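Local coordinates for protein DyP-type peroxidase (Thermobifida cellulosilytica, PDB 4GS1) that binds haem and, as a dye-decolourising (DyP-type) peroxidase, probably uses hydrogen peroxide to oxidise dyes and other substrates, at residues 285-290 and 303-308; 309-314 and 359-364. All coordinates share one frame; numbering follows the deposited sequence.

Both interactions lie near the surface of the same region of the haem-binding half, but they hold successive elements: interaction 1 holds the short helix 303-307, which carries the proximal haem ligand, and interaction 2 holds the turn that follows it. Interaction 1 fastens the outward side of that helix to the loop 285-290 by an arginine gripping a backbone carbonyl, with apolar side chains packed beside it. Interaction 2, much smaller, is a single amide-to-amide hydrogen bond between the turn after the helix and the end of helix 351-360. The two contacts touch through Leu306 and through the proximal histidine.

Interaction 1: 285-290 and 303-308; sequences VVLTAR and HVRLAN. With HEM (protoporphyrin IX containing Fe), chain F.
Arg305 grips the carbonyl oxygen of Leu287 end-on with both terminal nitrogens: NH1 lies 2.9 Å and NH2 3.2 Å from Leu287 O, the NH1 bond being the straighter at 151°. The oxygen sits close to the guanidinium plane, and the two nitrogens come to it from opposite faces of its carbonyl plane. The Leu287 side chain folds back over the group it has bound, with CD2 4.0 Å above the centre of one guanidinium face. Its other methyl, CD1, lies alongside the Asn308 amide, 3.9 Å from Asn308 ND2. Beside this, Val285 CG1 meets Val304 CG2 at 4.0 Å, and a water accepts from Asn308 ND2 and donates to Val285 O, while Asn308 OD1 is held by the backbone N of Glu310. The bend of the Arg305 chain at chi3 (-67°) turns its head toward Leu287, while Ile298 O and Pro299 O, further along the same loop, take bonds from NH1 and NE; three carbonyls thus fix its rotation. Val286 to Ala289 form a type I turn that carries the gripped carbonyl. On the haem side of the helix, His303 NE2 binds the iron at 2.2 Å as the proximal ligand, while its ND1 is hydrogen-bonded to Asp363 OD2, as in other DyP-type peroxidases. Val304 CG1 touches the base of a haem propionate and Ala307 CB the face of a pyrrole ring. Helix 303-307 lies between the haem and loop 285-290, with His303 and Val304 packed on helix 259-266 and His303, Leu306 and Ala307 on helix 351-360.

Interaction 2: 309-314 and 359-364; sequences PENNLG and VEQGDA
The turn that follows the proximal-histidine helix, a short 3-10 segment beginning at Pro309, meets the residue just beyond helix 351-360 through two side-chain amides. Asn311 ND2 donates to Gln361 OE1 at 3.1 Å, with an N-H...O angle of 155°. The amide planes stand 58° apart, and the donor is tilted from the carbonyl plane of Gln361, so the groups meet skewed rather than flat. The two side chains approach from opposite directions; with CG anti to the backbone N (chi1 -175°), Asn311 is directed at the extended chain of Gln361. The same ND2 also donates to Leu306 O, its stronger partner, which ties the asparagine back to the helix. A water bridges Asn311 OD1 and Gln361 NE2 by two weak hydrogen bonds. Putting an alanine at Asn311 would probably cost Gln361 OE1 this donor and Leu306 O one of its partners, letting the glutamine amide turn more freely. Pro309 O accepts from the backbone N of both Asn312 and Gly314, closing the turn. Next along the chain, Asn312 bonds to Ser357 and packs on Val354 of helix 351-360, while Gln361 and Asp363 rest on Leu306 of helix 303-307.

Interaction 1: 285-290 and 303-308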
ATOM      1  N   VAL B 285      26.407 -14.282 -15.760  1.00 16.63           N
ATOM      2  CA  VAL B 285      25.829 -13.853 -17.025  1.00 14.01           C
ATOM      3  C   VAL B 285      26.926 -13.884 -18.080  1.00 15.24           C
ATOM      4  O   VAL B 285      27.815 -13.022 -18.095  1.00 17.49           O
ATOM      5  CB  VAL B 285      25.218 -12.448 -16.911  1.00 13.59           C
ATOM      6  CG1 VAL B 285      24.584 -12.027 -18.234  1.00 15.64           C
ATOM      7  CG2 VAL B 285      24.166 -12.440 -15.806  1.00 15.56           C
ATOM      8  N   VAL B 286      26.868 -14.881 -18.959  1.00 16.03           N
ATOM      9  CA  VAL B 286      27.880 -15.027 -20.002  1.00 14.05           C
ATOM     10  C   VAL B 286      27.459 -14.307 -21.281  1.00 18.42           C
ATOM     11  O   VAL B 286      26.607 -14.777 -22.040  1.00 19.97           O
ATOM     12  CB  VAL B 286      28.219 -16.500 -20.266  1.00 16.60           C
ATOM     13  CG1 VAL B 286      29.342 -16.608 -21.323  1.00 14.21           C
ATOM     14  CG2 VAL B 286      28.651 -17.157 -18.969  1.00 18.78           C
ATOM     15  N   LEU B 287      28.067 -13.152 -21.511  1.00 13.66           N
ATOM     16  CA  LEU B 287      27.622 -12.251 -22.571  1.00 16.19           C
ATOM     17  C   LEU B 287      28.215 -12.606 -23.926  1.00 19.30           C
ATOM     18  O   LEU B 287      27.871 -12.002 -24.940  1.00 18.87           O
ATOM     19  CB  LEU B 287      27.953 -10.812 -22.186  1.00 18.82           C
ATOM     20  CG  LEU B 287      27.148 -10.314 -20.982  1.00 16.77           C
ATOM     21  CD1 LEU B 287      27.575  -8.917 -20.585  1.00 20.04           C
ATOM     22  CD2 LEU B 287      25.652 -10.346 -21.311  1.00 16.94           C
ATOM     23  N   THR B 288      29.103 -13.597 -23.950  1.00 17.23           N
ATOM     24  CA  THR B 288      29.725 -14.022 -25.200  1.00 16.07           C
ATOM     25  C   THR B 288      29.057 -15.238 -25.817  1.00 19.33           C
ATOM     26  O   THR B 288      29.414 -15.650 -26.930  1.00 21.81           O
ATOM     27  CB  THR B 288      31.199 -14.378 -24.987  1.00 17.34           C
ATOM     28  OG1 THR B 288      31.301 -15.308 -23.903  1.00 20.27           O
ATOM     29  CG2 THR B 288      31.999 -13.131 -24.657  1.00 17.91           C
ATOM     30  N   ALA B 289      28.104 -15.819 -25.094  1.00 16.74           N
ATOM     31  CA  ALA B 289      27.454 -17.052 -25.532  1.00 18.93           C
ATOM     32  C   ALA B 289      26.707 -16.853 -26.847  1.00 19.35           C
ATOM     33  O   ALA B 289      25.931 -15.902 -26.996  1.00 19.62           O
ATOM     34  CB  ALA B 289      26.508 -17.568 -24.459  1.00 22.07           C
ATOM     35  N   ARG B 290      26.948 -17.749 -27.799  1.00 18.91           N
ATOM     36  CA  ARG B 290      26.277 -17.690 -29.097  1.00 19.40           C
ATOM     37  C   ARG B 290      25.602 -19.008 -29.452  1.00 26.67           C
ATOM     38  O   ARG B 290      25.999 -20.072 -28.964  1.00 24.24           O
ATOM     39  CB  ARG B 290      27.277 -17.338 -30.197  1.00 22.98           C
ATOM     40  CG  ARG B 290      27.830 -15.941 -30.096  1.00 22.97           C
ATOM     41  CD  ARG B 290      28.836 -15.664 -31.200  1.00 26.42           C
ATOM     42  NE  ARG B 290      29.465 -14.366 -30.989  1.00 27.36           N
ATOM     43  CZ  ARG B 290      28.992 -13.226 -31.484  1.00 29.94           C
ATOM     44  NH1 ARG B 290      27.895 -13.237 -32.233  1.00 26.57           N
ATOM     45  NH2 ARG B 290      29.612 -12.079 -31.233  1.00 26.87           N
ATOM     46  N   HIS B 303      18.488  -5.920 -21.185  1.00 12.45           N
ATOM     47  CA  HIS B 303      18.746  -5.104 -20.002  1.00 14.94           C
ATOM     48  C   HIS B 303      20.031  -5.492 -19.266  1.00 14.91           C
ATOM     49  O   HIS B 303      20.867  -4.625 -18.982  1.00 12.12           O
ATOM     50  CB  HIS B 303      17.541  -5.170 -19.057  1.00  9.68           C
ATOM     51  CG  HIS B 303      17.650  -4.268 -17.869  1.00  9.56           C
ATOM     52  ND1 HIS B 303      17.552  -2.895 -17.967  1.00 11.71           N
ATOM     53  CD2 HIS B 303      17.823  -4.549 -16.557  1.00 12.84           C
ATOM     54  CE1 HIS B 303      17.663  -2.366 -16.759  1.00 13.83           C
ATOM     55  NE2 HIS B 303      17.831  -3.343 -15.893  1.00 12.89           N
ATOM     56  N   VAL B 304      20.212  -6.775 -18.953  1.00 13.20           N
ATOM     57  CA  VAL B 304      21.391  -7.144 -18.164  1.00 13.37           C
ATOM     58  C   VAL B 304      22.686  -7.043 -18.954  1.00 14.44           C
ATOM     59  O   VAL B 304      23.749  -6.905 -18.352  1.00 13.79           O
ATOM     60  CB  VAL B 304      21.289  -8.523 -17.466  1.00 14.48           C
ATOM     61  CG1 VAL B 304      19.993  -8.610 -16.648  1.00 15.27           C
ATOM     62  CG2 VAL B 304      21.378  -9.667 -18.482  1.00 15.42           C
ATOM     63  N   ARG B 305      22.610  -7.097 -20.283  1.00 12.45           N
ATOM     64  CA  ARG B 305      23.805  -6.872 -21.098  1.00 12.37           C
ATOM     65  C   ARG B 305      24.257  -5.424 -20.973  1.00 14.36           C
ATOM     66  O   ARG B 305      25.451  -5.144 -20.780  1.00 17.06           O
ATOM     67  CB  ARG B 305      23.558  -7.232 -22.574  1.00 13.39           C
ATOM     68  CG  ARG B 305      24.750  -6.905 -23.476  1.00 14.18           C
ATOM     69  CD  ARG B 305      24.496  -7.274 -24.932  1.00 14.49           C
ATOM     70  NE  ARG B 305      24.392  -8.719 -25.134  1.00 13.54           N
ATOM     71  CZ  ARG B 305      25.433  -9.547 -25.200  1.00 16.14           C
ATOM     72  NH1 ARG B 305      25.228 -10.843 -25.394  1.00 16.64           N
ATOM     73  NH2 ARG B 305      26.674  -9.079 -25.085  1.00 17.27           N
ATOM     74  N   LEU B 306      23.311  -4.495 -21.071  1.00 12.17           N
ATOM     75  CA  LEU B 306      23.685  -3.089 -21.070  1.00 12.41           C
ATOM     76  C   LEU B 306      24.001  -2.570 -19.677  1.00 15.37           C
ATOM     77  O   LEU B 306      24.771  -1.621 -19.533  1.00 14.09           O
ATOM     78  CB  LEU B 306      22.596  -2.242 -21.734  1.00 10.66           C
ATOM     79  CG  LEU B 306      22.287  -2.572 -23.191  1.00 15.54           C
ATOM     80  CD1 LEU B 306      21.177  -1.653 -23.677  1.00 16.38           C
ATOM     81  CD2 LEU B 306      23.527  -2.416 -24.057  1.00 20.12           C
ATOM     82  N   ALA B 307      23.422  -3.193 -18.649  1.00 13.70           N
ATOM     83  CA  ALA B 307      23.658  -2.754 -17.271  1.00 11.60           C
ATOM     84  C   ALA B 307      24.883  -3.377 -16.594  1.00 13.25           C
ATOM     85  O   ALA B 307      25.278  -2.935 -15.521  1.00 15.45           O
ATOM     86  CB  ALA B 307      22.409  -2.991 -16.417  1.00 14.60           C
ATOM     87  N   ASN B 308      25.476  -4.397 -17.208  1.00 14.05           N
ATOM     88  CA  ASN B 308      26.621  -5.100 -16.612  1.00 13.33           C
ATOM     89  C   ASN B 308      27.771  -4.138 -16.335  1.00 14.57           C
ATOM     90  O   ASN B 308      28.054  -3.284 -17.169  1.00 14.26           O
ATOM     91  CB  ASN B 308      27.107  -6.170 -17.591  1.00 14.00           C
ATOM     92  CG  ASN B 308      28.057  -7.153 -16.955  1.00 20.77           C
ATOM     93  OD1 ASN B 308      29.229  -6.842 -16.711  1.00 18.16           O
ATOM     94  ND2 ASN B 308      27.563  -8.355 -16.684  1.00 17.25           N
TER
HETATM   95  CHA HEM F 501      19.502  -6.149 -13.397  1.00 13.21           C
HETATM   96  CHB HEM F 501      14.762  -5.225 -13.758  1.00 14.95           C
HETATM   97  CHC HEM F 501      15.660  -0.458 -14.018  1.00 13.98           C
HETATM   98  CHD HEM F 501      20.376  -1.330 -13.234  1.00 13.83           C
HETATM   99  C1A HEM F 501      18.146  -6.297 -13.498  1.00 12.00           C
HETATM  100  C2A HEM F 501      17.462  -7.567 -13.535  1.00 11.76           C
HETATM  101  C3A HEM F 501      16.151  -7.306 -13.636  1.00 10.70           C
HETATM  102  C4A HEM F 501      15.973  -5.876 -13.658  1.00 12.10           C
HETATM  103  CMA HEM F 501      15.000  -8.339 -13.709  1.00 11.22           C
HETATM  104  CAA HEM F 501      18.162  -8.951 -13.470  1.00 12.01           C
HETATM  105  CBA HEM F 501      18.246  -9.493 -12.032  1.00 12.04           C
HETATM  106  CGA HEM F 501      19.221  -8.728 -11.180  1.00 14.62           C
HETATM  107  O1A HEM F 501      20.462  -8.933 -11.342  1.00 14.76           O
HETATM  108  O2A HEM F 501      18.767  -7.927 -10.323  1.00 15.45           O
HETATM  109  C1B HEM F 501      14.597  -3.864 -13.880  1.00 14.54           C
HETATM  110  C2B HEM F 501      13.334  -3.195 -14.101  1.00 13.19           C
HETATM  111  C3B HEM F 501      13.573  -1.877 -14.188  1.00 12.59           C
HETATM  112  C4B HEM F 501      14.997  -1.668 -14.007  1.00 13.94           C
HETATM  113  CMB HEM F 501      11.993  -3.955 -14.243  1.00 17.61           C
HETATM  114  CAB HEM F 501      12.572  -0.711 -14.402  1.00 14.53           C
HETATM  115  CBB HEM F 501      11.264  -0.803 -14.091  1.00 19.01           C
HETATM  116  C1C HEM F 501      17.019  -0.281 -13.831  1.00 13.57           C
HETATM  117  C2C HEM F 501      17.735   0.988 -13.834  1.00 12.66           C
HETATM  118  C3C HEM F 501      19.040   0.742 -13.600  1.00 14.49           C
HETATM  119  C4C HEM F 501      19.183  -0.689 -13.473  1.00 16.72           C
HETATM  120  CMC HEM F 501      17.052   2.361 -14.022  1.00 18.25           C
HETATM  121  CAC HEM F 501      20.258   1.702 -13.497  1.00 14.90           C
HETATM  122  CBC HEM F 501      20.308   2.932 -14.015  1.00 24.46           C
HETATM  123  C1D HEM F 501      20.555  -2.687 -13.188  1.00 12.59           C
HETATM  124  C2D HEM F 501      21.819  -3.329 -12.914  1.00 13.85           C
HETATM  125  C3D HEM F 501      21.549  -4.819 -12.979  1.00 12.26           C
HETATM  126  C4D HEM F 501      20.142  -4.947 -13.263  1.00 14.64           C
HETATM  127  CMD HEM F 501      23.185  -2.661 -12.630  1.00 16.31           C
HETATM  128  CAD HEM F 501      22.577  -5.941 -12.761  1.00 13.02           C
HETATM  129  CBD HEM F 501      23.383  -6.161 -14.042  1.00 16.38           C
HETATM  130  CGD HEM F 501      24.407  -7.241 -13.769  1.00 15.61           C
HETATM  131  O1D HEM F 501      24.123  -8.433 -14.068  1.00 16.22           O
HETATM  132  O2D HEM F 501      25.496  -6.920 -13.223  1.00 19.48           O
HETATM  133  NA  HEM F 501      17.221  -5.270 -13.573  1.00 12.87           N
HETATM  134  NB  HEM F 501      15.597  -2.904 -13.830  1.00 12.76           N
HETATM  135  NC  HEM F 501      17.942  -1.297 -13.623  1.00 13.66           N
HETATM  136  ND  HEM F 501      19.583  -3.672 -13.384  1.00 12.00           N
HETATM  137 FE   HEM F 501      17.613  -3.292 -13.705  1.00 13.68          FE
HETATM  138  O   HOH W   1      28.661 -11.214 -16.128  1.00 20.05           O

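Interaction 2: 309-314 and 359-364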
ATOM      1  N   PRO B 309      28.428  -4.261 -15.167  1.00 12.51           N
ATOM      2  CA  PRO B 309      29.569  -3.380 -14.878  1.00 13.18           C
ATOM      3  C   PRO B 309      30.616  -3.346 -15.997  1.00 14.36           C
ATOM      4  O   PRO B 309      31.212  -2.285 -16.229  1.00 14.65           O
ATOM      5  CB  PRO B 309      30.164  -3.996 -13.608  1.00 15.93           C
ATOM      6  CG  PRO B 309      28.963  -4.563 -12.897  1.00 17.06           C
ATOM      7  CD  PRO B 309      28.099  -5.128 -14.016  1.00 14.84           C
ATOM      8  N   GLU B 310      30.816  -4.459 -16.703  1.00 14.64           N
ATOM      9  CA  GLU B 310      31.830  -4.487 -17.766  1.00 15.69           C
ATOM     10  C   GLU B 310      31.509  -3.571 -18.952  1.00 18.51           C
ATOM     11  O   GLU B 310      32.411  -3.206 -19.712  1.00 17.40           O
ATOM     12  CB  GLU B 310      32.093  -5.916 -18.262  1.00 19.25           C
ATOM     13  CG  GLU B 310      32.528  -6.905 -17.181  1.00 17.61           C
ATOM     14  CD  GLU B 310      33.975  -6.757 -16.744  1.00 23.52           C
ATOM     15  OE1 GLU B 310      34.668  -5.819 -17.189  1.00 20.96           O
ATOM     16  OE2 GLU B 310      34.440  -7.598 -15.939  1.00 25.16           O
ATOM     17  N   ASN B 311      30.237  -3.205 -19.105  1.00 14.23           N
ATOM     18  CA  ASN B 311      29.793  -2.287 -20.164  1.00 14.61           C
ATOM     19  C   ASN B 311      29.749  -0.851 -19.658  1.00 14.94           C
ATOM     20  O   ASN B 311      29.365   0.070 -20.390  1.00 19.67           O
ATOM     21  CB  ASN B 311      28.394  -2.693 -20.660  1.00 17.00           C
ATOM     22  CG  ASN B 311      27.916  -1.859 -21.855  1.00 22.80           C
ATOM     23  OD1 ASN B 311      28.623  -1.747 -22.859  1.00 23.89           O
ATOM     24  ND2 ASN B 311      26.714  -1.261 -21.744  1.00 18.61           N
ATOM     25  N   ASN B 312      30.138  -0.654 -18.402  1.00 14.61           N
ATOM     26  CA  ASN B 312      30.000   0.653 -17.772  1.00 14.40           C
ATOM     27  C   ASN B 312      31.206   1.084 -16.956  1.00 15.65           C
ATOM     28  O   ASN B 312      31.054   1.681 -15.892  1.00 17.26           O
ATOM     29  CB  ASN B 312      28.748   0.675 -16.889  1.00 14.48           C
ATOM     30  CG  ASN B 312      27.478   0.574 -17.701  1.00 15.85           C
ATOM     31  OD1 ASN B 312      27.045   1.554 -18.313  1.00 15.12           O
ATOM     32  ND2 ASN B 312      26.882  -0.613 -17.731  1.00 15.59           N
ATOM     33  N   LEU B 313      32.400   0.783 -17.463  1.00 13.96           N
ATOM     34  CA  LEU B 313      33.648   1.202 -16.827  1.00 14.53           C
ATOM     35  C   LEU B 313      33.801   0.659 -15.403  1.00 14.75           C
ATOM     36  O   LEU B 313      34.523   1.235 -14.577  1.00 15.82           O
ATOM     37  CB  LEU B 313      33.762   2.737 -16.824  1.00 18.92           C
ATOM     38  CG  LEU B 313      33.420   3.475 -18.117  1.00 22.38           C
ATOM     39  CD1 LEU B 313      33.464   4.979 -17.897  1.00 29.76           C
ATOM     40  CD2 LEU B 313      34.361   3.079 -19.237  1.00 19.50           C
ATOM     41  N   GLY B 314      33.131  -0.457 -15.116  1.00 15.50           N
ATOM     42  CA  GLY B 314      33.200  -1.069 -13.798  1.00 15.68           C
ATOM     43  C   GLY B 314      32.140  -0.585 -12.824  1.00 15.85           C
ATOM     44  O   GLY B 314      32.126  -1.013 -11.665  1.00 19.13           O
ATOM     45  N   VAL B 359      19.866   4.137 -21.840  1.00 14.70           N
ATOM     46  CA  VAL B 359      19.225   5.094 -22.728  1.00 12.87           C
ATOM     47  C   VAL B 359      19.890   5.119 -24.098  1.00 17.82           C
ATOM     48  O   VAL B 359      19.223   4.976 -25.124  1.00 17.94           O
ATOM     49  CB  VAL B 359      19.255   6.520 -22.102  1.00 13.67           C
ATOM     50  CG1 VAL B 359      18.706   7.542 -23.082  1.00 20.43           C
ATOM     51  CG2 VAL B 359      18.457   6.539 -20.815  1.00 18.02           C
ATOM     52  N   GLU B 360      21.209   5.283 -24.119  1.00 14.73           N
ATOM     53  CA  GLU B 360      21.920   5.494 -25.383  1.00 17.33           C
ATOM     54  C   GLU B 360      22.131   4.238 -26.220  1.00 18.66           C
ATOM     55  O   GLU B 360      22.306   4.324 -27.437  1.00 19.40           O
ATOM     56  CB  GLU B 360      23.261   6.197 -25.130  1.00 18.72           C
ATOM     57  CG  GLU B 360      23.105   7.584 -24.513  1.00 20.45           C
ATOM     58  CD  GLU B 360      24.422   8.177 -24.035  1.00 37.13           C
ATOM     59  OE1 GLU B 360      25.489   7.593 -24.329  1.00 34.91           O
ATOM     60  OE2 GLU B 360      24.382   9.228 -23.356  1.00 38.44           O
ATOM     61  N   GLN B 361      22.117   3.073 -25.582  1.00 15.21           N
ATOM     62  CA  GLN B 361      22.298   1.832 -26.322  1.00 15.26           C
ATOM     63  C   GLN B 361      20.994   1.076 -26.557  1.00 17.03           C
ATOM     64  O   GLN B 361      21.007  -0.046 -27.056  1.00 18.03           O
ATOM     65  CB  GLN B 361      23.350   0.943 -25.643  1.00 16.21           C
ATOM     66  CG  GLN B 361      24.693   1.649 -25.474  1.00 18.45           C
ATOM     67  CD  GLN B 361      25.725   0.786 -24.781  1.00 31.00           C
ATOM     68  OE1 GLN B 361      26.211   1.127 -23.704  1.00 46.27           O
ATOM     69  NE2 GLN B 361      26.076  -0.334 -25.403  1.00 43.58           N
ATOM     70  N   GLY B 362      19.867   1.698 -26.201  1.00 15.37           N
ATOM     71  CA  GLY B 362      18.560   1.186 -26.584  1.00 16.73           C
ATOM     72  C   GLY B 362      18.063  -0.058 -25.874  1.00 14.88           C
ATOM     73  O   GLY B 362      17.567  -0.989 -26.520  1.00 14.85           O
ATOM     74  N   ASP B 363      18.186  -0.064 -24.550  1.00 13.78           N
ATOM     75  CA  ASP B 363      17.654  -1.125 -23.698  1.00 11.22           C
ATOM     76  C   ASP B 363      16.228  -1.455 -24.121  1.00 14.64           C
ATOM     77  O   ASP B 363      15.385  -0.570 -24.206  1.00 14.10           O
ATOM     78  CB  ASP B 363      17.685  -0.614 -22.256  1.00 12.63           C
ATOM     79  CG  ASP B 363      17.206  -1.633 -21.230  1.00 16.89           C
ATOM     80  OD1 ASP B 363      16.877  -2.791 -21.577  1.00 16.34           O
ATOM     81  OD2 ASP B 363      17.165  -1.251 -20.039  1.00 16.19           O
ATOM     82  N   ALA B 364      15.967  -2.727 -24.414  1.00 12.73           N
ATOM     83  CA  ALA B 364      14.622  -3.169 -24.784  1.00 12.50           C
ATOM     84  C   ALA B 364      13.593  -2.825 -23.714  1.00 13.94           C
ATOM     85  O   ALA B 364      12.414  -2.632 -24.017  1.00 15.60           O
ATOM     86  CB  ALA B 364      14.626  -4.676 -25.062  1.00 13.74           C
TER
HETATM   87  O   HOH W   2      28.097   2.273 -22.693  1.00 40.58           O
HETATM   88  O   HOH W   3      27.155  -3.591 -24.902  1.00 46.49           O